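Local atomic coordinates of putative xanthine dehydrogenase YAGS fad-binding subunit (Escherichia coli, PDB entry 5G5G), a protein that forms the molybdenum-cofactor subunit of a periplasmic aldehyde oxidase, probably oxidising aldehydes to carboxylic acids at its molybdenum centre. Residues 106-118 with 264-278. Residues are numbered along the deposited sequence; the frame is centred on the assembly and turned at random. Where two conformers were deposited one is given.
Sequences EHYHQAIALVVAE and RPVKVMLPRPSIPNN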
ATOM      1  N   GLU C 106       9.904   0.799 -24.280  1.00 18.81           N
ATOM      2  CA  GLU C 106      10.715   1.602 -23.344  1.00 19.32           C
ATOM      3  C   GLU C 106      10.850   1.018 -21.947  1.00 18.00           C
ATOM      4  O   GLU C 106      11.868   1.283 -21.283  1.00 18.31           O
ATOM      5  CB  GLU C 106      10.156   2.997 -23.225  1.00 20.57           C
ATOM      6  CG  GLU C 106      10.048   3.724 -24.568  1.00 23.05           C
ATOM      7  CD  GLU C 106       9.268   4.991 -24.395  1.00 25.25           C
ATOM      8  OE1 GLU C 106       9.853   5.926 -23.913  1.00 28.91           O
ATOM      9  OE2 GLU C 106       8.063   5.060 -24.679  1.00 25.80           O
ATOM     10  N   HIS C 107       9.901   0.215 -21.511  1.00 16.32           N
ATOM     11  CA  HIS C 107       9.997  -0.430 -20.192  1.00 15.91           C
ATOM     12  C   HIS C 107       9.098  -1.630 -20.089  1.00 15.58           C
ATOM     13  O   HIS C 107       8.117  -1.751 -20.833  1.00 15.28           O
ATOM     14  CB  HIS C 107       9.746   0.613 -19.038  1.00 15.04           C
ATOM     15  CG  HIS C 107       8.347   1.179 -19.017  1.00 14.52           C
ATOM     16  ND1 HIS C 107       7.312   0.536 -18.393  1.00 14.00           N
ATOM     17  CD2 HIS C 107       7.804   2.270 -19.598  1.00 14.44           C
ATOM     18  CE1 HIS C 107       6.216   1.265 -18.497  1.00 13.84           C
ATOM     19  NE2 HIS C 107       6.479   2.304 -19.264  1.00 13.96           N
ATOM     20  N   TYR C 108       9.385  -2.481 -19.102  1.00 15.75           N
ATOM     21  CA  TYR C 108       8.570  -3.640 -18.822  1.00 15.25           C
ATOM     22  C   TYR C 108       7.143  -3.190 -18.456  1.00 14.95           C
ATOM     23  O   TYR C 108       6.929  -2.156 -17.769  1.00 13.31           O
ATOM     24  CB  TYR C 108       9.195  -4.422 -17.684  1.00 16.13           C
ATOM     25  CG  TYR C 108       8.524  -5.712 -17.387  1.00 16.73           C
ATOM     26  CD1 TYR C 108       8.605  -6.806 -18.258  1.00 18.03           C
ATOM     27  CD2 TYR C 108       7.776  -5.840 -16.261  1.00 17.18           C
ATOM     28  CE1 TYR C 108       7.949  -7.982 -17.950  1.00 20.05           C
ATOM     29  CE2 TYR C 108       7.146  -7.001 -15.937  1.00 18.66           C
ATOM     30  CZ  TYR C 108       7.216  -8.058 -16.808  1.00 20.30           C
ATOM     31  OH  TYR C 108       6.526  -9.213 -16.454  1.00 32.69           O
ATOM     32  N   HIS C 109       6.170  -3.965 -18.933  1.00 14.25           N
ATOM     33  CA  HIS C 109       4.734  -3.634 -18.689  1.00 13.67           C
ATOM     34  C   HIS C 109       4.241  -2.326 -19.273  1.00 13.15           C
ATOM     35  O   HIS C 109       3.122  -1.904 -18.989  1.00 13.42           O
ATOM     36  CB  HIS C 109       4.333  -3.749 -17.216  1.00 13.49           C
ATOM     37  CG  HIS C 109       4.139  -5.145 -16.755  1.00 13.76           C
ATOM     38  ND1 HIS C 109       3.879  -5.438 -15.449  1.00 14.08           N
ATOM     39  CD2 HIS C 109       4.156  -6.338 -17.410  1.00 14.77           C
ATOM     40  CE1 HIS C 109       3.705  -6.730 -15.298  1.00 14.51           C
ATOM     41  NE2 HIS C 109       3.879  -7.307 -16.473  1.00 14.61           N
ATOM     42  N   GLN C 110       4.979  -1.714 -20.186  1.00 13.62           N
ATOM     43  CA  GLN C 110       4.432  -0.595 -20.926  1.00 13.84           C
ATOM     44  C   GLN C 110       3.236  -1.052 -21.745  1.00 13.96           C
ATOM     45  O   GLN C 110       3.279  -2.142 -22.348  1.00 13.99           O
ATOM     46  CB  GLN C 110       5.493   0.003 -21.850  1.00 14.90           C
ATOM     47  CG  GLN C 110       5.013   1.172 -22.720  1.00 15.80           C
ATOM     48  CD  GLN C 110       6.165   1.744 -23.538  1.00 16.88           C
ATOM     49  OE1 GLN C 110       7.072   1.008 -23.972  1.00 17.97           O
ATOM     50  NE2 GLN C 110       6.160   3.069 -23.721  1.00 17.87           N
ATOM     51  N   ALA C 111       2.159  -0.276 -21.715  1.00 13.38           N
ATOM     52  CA  ALA C 111       0.949  -0.724 -22.397  1.00 13.74           C
ATOM     53  C   ALA C 111       1.188  -0.838 -23.910  1.00 14.22           C
ATOM     54  O   ALA C 111       1.754   0.081 -24.525  1.00 14.89           O
ATOM     55  CB  ALA C 111      -0.188   0.211 -22.143  1.00 13.63           C
ATOM     56  N   ILE C 112       0.765  -1.946 -24.516  1.00 14.42           N
ATOM     57  CA  ILE C 112       0.891  -2.139 -25.970  1.00 14.89           C
ATOM     58  C   ILE C 112      -0.412  -2.423 -26.691  1.00 15.39           C
ATOM     59  O   ILE C 112      -0.469  -2.360 -27.927  1.00 15.95           O
ATOM     60  CB  ILE C 112       1.957  -3.182 -26.366  1.00 15.73           C
ATOM     61  CG1 ILE C 112       1.602  -4.571 -25.792  1.00 15.76           C
ATOM     62  CG2 ILE C 112       3.318  -2.705 -25.899  1.00 16.19           C
ATOM     63  CD1 ILE C 112       2.510  -5.688 -26.283  1.00 16.76           C
ATOM     64  N   ALA C 113      -1.445  -2.791 -25.947  1.00 15.06           N
ATOM     65  CA  ALA C 113      -2.740  -3.059 -26.549  1.00 15.16           C
ATOM     66  C   ALA C 113      -3.831  -2.996 -25.475  1.00 14.89           C
ATOM     67  O   ALA C 113      -3.538  -3.036 -24.254  1.00 14.33           O
ATOM     68  CB  ALA C 113      -2.771  -4.398 -27.279  1.00 15.75           C
ATOM     69  N   LEU C 114      -5.075  -2.857 -25.949  1.00 14.49           N
ATOM     70  CA  LEU C 114      -6.246  -2.917 -25.060  1.00 14.66           C
ATOM     71  C   LEU C 114      -7.318  -3.729 -25.747  1.00 14.53           C
ATOM     72  O   LEU C 114      -7.707  -3.402 -26.856  1.00 14.99           O
ATOM     73  CB  LEU C 114      -6.802  -1.522 -24.744  1.00 15.01           C
ATOM     74  CG  LEU C 114      -7.999  -1.517 -23.768  1.00 14.91           C
ATOM     75  CD1 LEU C 114      -7.484  -1.412 -22.340  1.00 14.76           C
ATOM     76  CD2 LEU C 114      -8.981  -0.410 -24.102  1.00 15.70           C
ATOM     77  N   VAL C 115      -7.775  -4.809 -25.108  1.00 14.10           N
ATOM     78  CA  VAL C 115      -8.903  -5.551 -25.673  1.00 14.50           C
ATOM     79  C   VAL C 115     -10.183  -5.038 -25.024  1.00 14.20           C
ATOM     80  O   VAL C 115     -10.228  -4.973 -23.790  1.00 14.89           O
ATOM     81  CB  VAL C 115      -8.788  -7.052 -25.392  1.00 14.86           C
ATOM     82  CG1 VAL C 115      -9.976  -7.800 -25.957  1.00 15.61           C
ATOM     83  CG2 VAL C 115      -7.505  -7.624 -25.972  1.00 15.41           C
ATOM     84  N   VAL C 116     -11.197  -4.702 -25.827  1.00 13.94           N
ATOM     85  CA  VAL C 116     -12.468  -4.181 -25.371  1.00 13.58           C
ATOM     86  C   VAL C 116     -13.482  -5.291 -25.585  1.00 13.65           C
ATOM     87  O   VAL C 116     -13.557  -5.848 -26.689  1.00 13.82           O
ATOM     88  CB  VAL C 116     -12.879  -2.972 -26.255  1.00 14.07           C
ATOM     89  CG1 VAL C 116     -14.197  -2.396 -25.792  1.00 14.27           C
ATOM     90  CG2 VAL C 116     -11.792  -1.930 -26.187  1.00 14.03           C
ATOM     91  N   ALA C 117     -14.209  -5.653 -24.533  1.00 13.34           N
ATOM     92  CA  ALA C 117     -15.221  -6.702 -24.621  1.00 13.93           C
ATOM     93  C   ALA C 117     -16.483  -6.363 -23.800  1.00 14.05           C
ATOM     94  O   ALA C 117     -16.515  -5.413 -23.052  1.00 13.47           O
ATOM     95  CB  ALA C 117     -14.624  -8.007 -24.153  1.00 14.00           C
ATOM     96  N   GLU C 118     -17.494  -7.201 -23.951  1.00 14.84           N
ATOM     97  CA  GLU C 118     -18.810  -6.983 -23.366  1.00 15.70           C
ATOM     98  C   GLU C 118     -18.792  -7.135 -21.842  1.00 14.59           C
ATOM     99  O   GLU C 118     -19.567  -6.471 -21.150  1.00 13.84           O
ATOM    100  CB  GLU C 118     -19.787  -7.975 -23.972  1.00 17.96           C
ATOM    101  CG  GLU C 118     -20.114  -7.649 -25.412  1.00 20.59           C
ATOM    102  CD  GLU C 118     -21.075  -6.486 -25.567  1.00 23.48           C
ATOM    103  OE1 GLU C 118     -21.574  -5.936 -24.544  1.00 25.54           O
ATOM    104  OE2 GLU C 118     -21.338  -6.109 -26.716  1.00 26.28           O
ATOM    105  N   ARG C 264     -18.952   3.612 -28.066  1.00 19.78           N
ATOM    106  CA  ARG C 264     -19.611   3.131 -26.875  1.00 19.53           C
ATOM    107  C   ARG C 264     -18.714   3.451 -25.670  1.00 18.19           C
ATOM    108  O   ARG C 264     -17.488   3.450 -25.845  1.00 17.70           O
ATOM    109  CB  ARG C 264     -19.770   1.626 -27.035  1.00 20.60           C
ATOM    110  CG  ARG C 264     -20.462   0.983 -25.914  1.00 20.87           C
ATOM    111  CD  ARG C 264     -20.804  -0.415 -26.385  1.00 21.49           C
ATOM    112  NE  ARG C 264     -21.054  -1.247 -25.231  1.00 21.10           N
ATOM    113  CZ  ARG C 264     -21.348  -2.517 -25.313  1.00 20.69           C
ATOM    114  NH1 ARG C 264     -21.405  -3.137 -26.517  1.00 20.59           N
ATOM    115  NH2 ARG C 264     -21.583  -3.163 -24.189  1.00 20.82           N
ATOM    116  N   PRO C 265     -19.283   3.720 -24.472  1.00 17.30           N
ATOM    117  CA  PRO C 265     -18.394   3.996 -23.325  1.00 16.42           C
ATOM    118  C   PRO C 265     -17.546   2.737 -22.972  1.00 15.35           C
ATOM    119  O   PRO C 265     -17.973   1.586 -23.193  1.00 14.57           O
ATOM    120  CB  PRO C 265     -19.346   4.324 -22.169  1.00 16.94           C
ATOM    121  CG  PRO C 265     -20.628   4.673 -22.815  1.00 17.83           C
ATOM    122  CD  PRO C 265     -20.697   3.940 -24.134  1.00 18.47           C
ATOM    123  N   VAL C 266     -16.334   2.994 -22.518  1.00 14.16           N
ATOM    124  CA  VAL C 266     -15.404   1.942 -22.144  1.00 13.70           C
ATOM    125  C   VAL C 266     -14.768   2.338 -20.831  1.00 13.24           C
ATOM    126  O   VAL C 266     -14.378   3.487 -20.655  1.00 12.92           O
ATOM    127  CB  VAL C 266     -14.305   1.731 -23.209  1.00 13.57           C
ATOM    128  CG1 VAL C 266     -13.272   0.693 -22.735  1.00 13.55           C
ATOM    129  CG2 VAL C 266     -14.921   1.347 -24.555  1.00 13.85           C
ATOM    130  N   LYS C 267     -14.663   1.384 -19.919  1.00 13.48           N
ATOM    131  CA  LYS C 267     -13.907   1.591 -18.678  1.00 13.93           C
ATOM    132  C   LYS C 267     -12.745   0.646 -18.575  1.00 13.22           C
ATOM    133  O   LYS C 267     -12.806  -0.493 -19.059  1.00 13.80           O
ATOM    134  CB  LYS C 267     -14.796   1.528 -17.453  1.00 14.14           C
ATOM    135  CG  LYS C 267     -15.560   0.287 -17.251  1.00 14.85           C
ATOM    136  CD  LYS C 267     -16.431   0.477 -16.017  1.00 15.55           C
ATOM    137  CE  LYS C 267     -16.973  -0.787 -15.459  1.00 16.09           C
ATOM    138  NZ  LYS C 267     -17.685  -0.653 -14.158  1.00 15.44           N
ATOM    139  N   VAL C 268     -11.666   1.156 -18.042  1.00 13.05           N
ATOM    140  CA  VAL C 268     -10.368   0.475 -17.985  1.00 13.19           C
ATOM    141  C   VAL C 268      -9.761   0.673 -16.594  1.00 12.93           C
ATOM    142  O   VAL C 268      -9.662   1.811 -16.126  1.00 12.97           O
ATOM    143  CB  VAL C 268      -9.378   1.083 -19.002  1.00 13.90           C
ATOM    144  CG1 VAL C 268      -8.006   0.413 -18.894  1.00 14.44           C
ATOM    145  CG2 VAL C 268      -9.923   0.935 -20.426  1.00 13.98           C
ATOM    146  N   MET C 269      -9.395  -0.418 -15.936  1.00 12.98           N
ATOM    147  CA  MET C 269      -8.636  -0.365 -14.693  1.00 14.44           C
ATOM    148  C   MET C 269      -7.283  -1.044 -14.938  1.00 14.72           C
ATOM    149  O   MET C 269      -7.223  -2.088 -15.622  1.00 15.53           O
ATOM    150  CB  MET C 269      -9.370  -1.132 -13.606  1.00 16.45           C
ATOM    151  CG  MET C 269      -8.692  -1.075 -12.250  1.00 18.90           C
ATOM    152  SD  MET C 269      -9.638  -1.943 -10.932  1.00 23.40           S
ATOM    153  CE  MET C 269     -11.185  -1.129 -11.191  1.00 27.47           C
ATOM    154  N   LEU C 270      -6.223  -0.484 -14.413  1.00 13.71           N
ATOM    155  CA  LEU C 270      -4.907  -1.153 -14.479  1.00 14.60           C
ATOM    156  C   LEU C 270      -4.896  -2.252 -13.403  1.00 14.25           C
ATOM    157  O   LEU C 270      -5.032  -1.962 -12.208  1.00 15.56           O
ATOM    158  CB  LEU C 270      -3.777  -0.173 -14.239  1.00 13.71           C
ATOM    159  CG  LEU C 270      -3.756   1.073 -15.133  1.00 13.64           C
ATOM    160  CD1 LEU C 270      -2.468   1.850 -14.898  1.00 14.36           C
ATOM    161  CD2 LEU C 270      -3.821   0.645 -16.548  1.00 13.89           C
ATOM    162  N   PRO C 271      -4.730  -3.505 -13.800  1.00 14.28           N
ATOM    163  CA  PRO C 271      -4.708  -4.566 -12.770  1.00 14.44           C
ATOM    164  C   PRO C 271      -3.537  -4.359 -11.803  1.00 13.12           C
ATOM    165  O   PRO C 271      -2.460  -3.929 -12.245  1.00 11.57           O
ATOM    166  CB  PRO C 271      -4.502  -5.829 -13.601  1.00 15.95           C
ATOM    167  CG  PRO C 271      -4.905  -5.464 -15.013  1.00 16.53           C
ATOM    168  CD  PRO C 271      -4.626  -4.019 -15.166  1.00 14.89           C
ATOM    169  N   ARG C 272      -3.748  -4.669 -10.517  1.00 12.71           N
ATOM    170  CA  ARG C 272      -2.743  -4.429  -9.488  1.00 12.04           C
ATOM    171  C   ARG C 272      -1.348  -4.988  -9.904  1.00 12.24           C
ATOM    172  O   ARG C 272      -0.343  -4.276  -9.724  1.00 12.15           O
ATOM    173  CB  ARG C 272      -3.184  -4.972  -8.121  1.00 12.19           C
ATOM    174  CG  ARG C 272      -2.191  -4.734  -7.001  1.00 12.20           C
ATOM    175  CD  ARG C 272      -1.901  -3.278  -6.735  1.00 12.44           C
ATOM    176  NE  ARG C 272      -3.095  -2.633  -6.259  1.00 11.94           N
ATOM    177  CZ  ARG C 272      -3.212  -1.349  -5.979  1.00 12.59           C
ATOM    178  NH1 ARG C 272      -2.175  -0.514  -6.173  1.00 12.37           N
ATOM    179  NH2 ARG C 272      -4.379  -0.910  -5.513  1.00 12.16           N
ATOM    180  N   PRO C 273      -1.269  -6.225 -10.396  1.00 12.88           N
ATOM    181  CA  PRO C 273       0.065  -6.739 -10.785  1.00 12.92           C
ATOM    182  C   PRO C 273       0.808  -5.957 -11.864  1.00 12.98           C
ATOM    183  O   PRO C 273       2.048  -6.099 -11.961  1.00 13.80           O
ATOM    184  CB  PRO C 273      -0.199  -8.190 -11.217  1.00 14.01           C
ATOM    185  CG  PRO C 273      -1.550  -8.544 -10.709  1.00 14.59           C
ATOM    186  CD  PRO C 273      -2.306  -7.280 -10.511  1.00 13.49           C
ATOM    187  N   SER C 274       0.093  -5.164 -12.654  1.00 12.09           N
ATOM    188  CA  SER C 274       0.703  -4.337 -13.691  0.50 11.96           C
ATOM    189  C   SER C 274       1.145  -2.964 -13.215  1.00 11.84           C
ATOM    190  O   SER C 274       1.941  -2.314 -13.909  1.00 13.11           O
ATOM    191  CB  SER C 274      -0.261  -4.123 -14.844  0.50 11.71           C
ATOM    192  OG  SER C 274      -1.264  -3.206 -14.500  0.50 10.50           O
ATOM    193  N   ILE C 275       0.643  -2.520 -12.070  1.00 11.69           N
ATOM    194  CA  ILE C 275       0.839  -1.149 -11.616  1.00 11.44           C
ATOM    195  C   ILE C 275       2.311  -0.819 -11.321  1.00 11.34           C
ATOM    196  O   ILE C 275       2.814   0.140 -11.849  1.00 11.29           O
ATOM    197  CB  ILE C 275      -0.142  -0.717 -10.515  1.00 11.15           C
ATOM    198  CG1 ILE C 275      -1.549  -0.656 -11.133  1.00 11.13           C
ATOM    199  CG2 ILE C 275       0.256   0.646  -9.935  1.00 11.20           C
ATOM    200  CD1 ILE C 275      -2.640  -0.432 -10.123  1.00 11.06           C
ATOM    201  N   PRO C 276       2.997  -1.651 -10.555  1.00 11.43           N
ATOM    202  CA  PRO C 276       4.345  -1.213 -10.169  1.00 11.31           C
ATOM    203  C   PRO C 276       5.346  -0.985 -11.332  1.00 11.74           C
ATOM    204  O   PRO C 276       6.187  -0.071 -11.235  1.00 13.17           O
ATOM    205  CB  PRO C 276       4.793  -2.290  -9.186  1.00 11.29           C
ATOM    206  CG  PRO C 276       3.527  -2.768  -8.586  1.00 11.22           C
ATOM    207  CD  PRO C 276       2.558  -2.795  -9.754  1.00 11.40           C
ATOM    208  N   ASN C 277       5.265  -1.802 -12.407  1.00 11.54           N
ATOM    209  CA  ASN C 277       6.064  -1.592 -13.607  1.00 11.96           C
ATOM    210  C   ASN C 277       5.404  -0.719 -14.671  1.00 12.07           C
ATOM    211  O   ASN C 277       6.114  -0.029 -15.393  1.00 12.25           O
ATOM    212  CB  ASN C 277       6.561  -2.918 -14.244  1.00 12.12           C
ATOM    213  CG  ASN C 277       7.555  -3.641 -13.394  1.00 12.34           C
ATOM    214  OD1 ASN C 277       8.754  -3.317 -13.384  1.00 12.90           O
ATOM    215  ND2 ASN C 277       7.084  -4.590 -12.646  1.00 12.11           N
ATOM    216  N   ASN C 278       4.059  -0.738 -14.795  1.00 11.93           N
ATOM    217  CA  ASN C 278       3.408   0.085 -15.833  1.00 12.47           C
ATOM    218  C   ASN C 278       3.480   1.575 -15.526  1.00 12.24           C
ATOM    219  O   ASN C 278       3.636   2.383 -16.451  1.00 12.57           O
ATOM    220  CB  ASN C 278       1.929  -0.290 -16.031  1.00 12.51           C
ATOM    221  CG  ASN C 278       1.260   0.610 -17.035  1.00 13.31           C
ATOM    222  OD1 ASN C 278       0.571   1.562 -16.678  1.00 13.71           O
ATOM    223  ND2 ASN C 278       1.523   0.335 -18.334  1.00 14.86           N
TER
HETATM  224  O   HOH W   1       4.083  -4.506 -12.795  1.00 12.31           O
HETATM  225  O   HOH W   2       2.033   2.298 -20.447  1.00 13.22           O
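Tyr108 meets the side-chain amide of Asn277 with the edge of its ring: CD2 of Tyr108 lies 3.6 Å from CG of Asn277, near the ring plane, and ring and amide stand 89° apart. CE2 of Tyr108 lies 3.3 Å above the plane of the His109 ring, over its centre, while CD2 of His109 sits toward the rim of one face of the Tyr108 ring; at the edge of the imidazole, in plane, a water is held 2.8 Å from ND1 of His109. The same water donates to O of Pro273 and accepts from N and ND2 of Asn277, tying the imidazole to the other segment, while OD1 of Asn277 is taken by N of Phe651. The type II turn His107–Gln110 presents the carbonyl of His109 to Asn278, whose ND2 gives O of His109 a hydrogen bond of 2.8 Å, nearly straight at N-H...O 179°. With CG of Asn278 anti to the backbone N (chi1 177°), the amide extends to this oxygen, and a second water links the same ND2 to N of Ala111. Strands 111-117 and 266-269 belong to one mixed sheet with strand 49-55 between them, joining the hammerhead and cofactor-binding family regions. Across that middle strand, CD1 of Leu114 touches CG2 of Val268 at 3.9 Å and CG1 of Val116 touches CG2 of Val266 at 4.0 Å. Beyond the strands, Arg264 grips Glu118 end-on in a salt bridge of two hydrogen bonds, NH2 of Arg264 to OE1 of Glu118 at 2.8 Å and NH1 to OE2 at 3.0 Å. A glutamine at Glu118 would probably cost the guanidinium its charged mate and one of these two acceptors.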